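Local atomic coordinates of putative fusidic acid resistance protein (PDB entry 2YB5), a protein that confers resistance to the antibiotic fusidic acid in Staphylococcus aureus, probably by binding elongation factor G and clearing it from the ribosome. Residues W123-N126 with S127-R130. Sequence-based numbering, arbitrary orientation.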
loop_
_atom_site.group_PDB
_atom_site.type_symbol
_atom_site.label_atom_id
_atom_site.label_comp_id
_atom_site.label_asym_id
_atom_site.label_seq_id
_atom_site.Cartn_x
_atom_site.Cartn_y
_atom_site.Cartn_z
ATOM N N TRP A 123 12.259 4.282 -3.158
ATOM C CA TRP A 123 12.813 5.422 -3.892
ATOM C C TRP A 123 13.972 5.026 -4.769
ATOM O O TRP A 123 14.717 4.088 -4.458
ATOM C CB TRP A 123 13.251 6.554 -2.955
ATOM C CG TRP A 123 14.528 6.324 -2.142
ATOM C CD1 TRP A 123 15.771 6.858 -2.387
ATOM C CD2 TRP A 123 14.656 5.566 -0.930
ATOM N NE1 TRP A 123 16.656 6.470 -1.407
ATOM C CE2 TRP A 123 15.999 5.677 -0.503
ATOM C CE3 TRP A 123 13.770 4.793 -0.169
ATOM C CZ2 TRP A 123 16.476 5.029 0.635
ATOM C CZ3 TRP A 123 14.243 4.173 0.980
ATOM C CH2 TRP A 123 15.582 4.283 1.359
ATOM N N ASN A 124 14.125 5.769 -5.858
ATOM C CA ASN A 124 15.082 5.421 -6.886
ATOM C C ASN A 124 16.329 6.299 -6.811
ATOM O O ASN A 124 16.256 7.493 -6.496
ATOM C CB ASN A 124 14.419 5.497 -8.274
ATOM C CG ASN A 124 13.256 4.516 -8.431
ATOM O OD1 ASN A 124 13.156 3.515 -7.705
ATOM N ND2 ASN A 124 12.362 4.804 -9.377
ATOM N N ASP A 125 17.479 5.677 -7.050
ATOM C CA ASP A 125 18.711 6.404 -7.316
ATOM C C ASP A 125 19.087 6.134 -8.777
ATOM O O ASP A 125 19.776 5.164 -9.079
ATOM C CB ASP A 125 19.828 5.958 -6.369
ATOM C CG ASP A 125 21.135 6.709 -6.601
ATOM O OD1 ASP A 125 21.116 7.758 -7.283
ATOM O OD2 ASP A 125 22.184 6.250 -6.092
ATOM N N ASN A 126 18.607 7.005 -9.663
ATOM C CA ASN A 126 18.844 6.910 -11.102
ATOM C C ASN A 126 20.324 6.920 -11.517
ATOM O O ASN A 126 20.659 6.435 -12.597
ATOM C CB ASN A 126 18.122 8.055 -11.840
ATOM C CG ASN A 126 16.597 8.046 -11.636
ATOM O OD1 ASN A 126 15.913 9.004 -11.997
ATOM N ND2 ASN A 126 16.068 6.967 -11.065
ATOM N N SER A 127 21.205 7.478 -10.684
ATOM C CA SER A 127 22.639 7.522 -11.023
ATOM C C SER A 127 23.320 6.144 -10.947
ATOM O O SER A 127 24.359 5.933 -11.569
ATOM C CB SER A 127 23.385 8.568 -10.173
ATOM O OG SER A 127 23.194 8.374 -8.783
ATOM N N SER A 128 22.722 5.210 -10.204
ATOM C CA SER A 128 23.207 3.826 -10.119
ATOM C C SER A 128 22.129 2.826 -10.548
ATOM O O SER A 128 22.276 1.611 -10.360
ATOM C CB SER A 128 23.709 3.516 -8.699
ATOM O OG SER A 128 23.055 4.311 -7.721
ATOM N N ASN A 129 21.060 3.349 -11.149
ATOM C CA ASN A 129 19.928 2.550 -11.585
ATOM C C ASN A 129 19.438 1.595 -10.494
ATOM O O ASN A 129 19.266 0.404 -10.700
ATOM C CB ASN A 129 20.282 1.838 -12.883
ATOM C CG ASN A 129 20.365 2.803 -14.050
ATOM O OD1 ASN A 129 19.341 3.319 -14.506
ATOM N ND2 ASN A 129 21.580 3.085 -14.516
ATOM N N ARG A 130 19.201 2.162 -9.326
ATOM C CA ARG A 130 18.889 1.393 -8.138
ATOM C C ARG A 130 17.529 1.815 -7.585
ATOM O O ARG A 130 17.105 2.954 -7.776
ATOM C CB ARG A 130 19.989 1.643 -7.107
ATOM C CG ARG A 130 19.945 0.754 -5.876
ATOM C CD ARG A 130 21.196 0.972 -5.022
ATOM N NE ARG A 130 22.390 0.386 -5.629
ATOM C CZ ARG A 130 23.597 0.362 -5.066
ATOM N NH1 ARG A 130 23.801 0.885 -3.861
ATOM N NH2 ARG A 130 24.606 -0.200 -5.709
#
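The carbonyl oxygen of Asp125 takes two backbone N-H groups from opposite faces of its plane: Ser128 N lies 3.2 Å from Asp125 O, and Arg130 N reaches the same oxygen at 3.1 Å in a nearly straight bond (167°). Asp125 N donates in return to Arg130 O at 2.8 Å, making an antiparallel hydrogen-bonded pair. Arg130 O lies 3.3 Å from Asn124 CA in a CA-H...O contact. This is a β hairpin joining strands 121-125 and 130-136 at the edge of the antiparallel sheet in the treble-clef zinc-finger region; a type I turn from Asp125 to Ser128 runs into a G1 β bulge, with Asn129 left-handed (phi 48°) and, with Arg130, facing Asp125. With CG trans to the backbone N (chi1 -179°), the Asp125 carboxylate lies beside the hydroxyls of Ser127 and Ser128; Asp125 OD1 accepts from Ser127 OG at 2.6 Å, on its syn side but tilted out of the carboxylate plane, and, weakly, from Ser127 N. Ser128 OG sits 2.7 Å from Asp125 OD2, at a poor angle for a hydrogen bond. Arg130 leaves the same face of the sheet, but its guanidinium turns along its own strand, where NH1 hydrogen-bonds to Tyr132 OH.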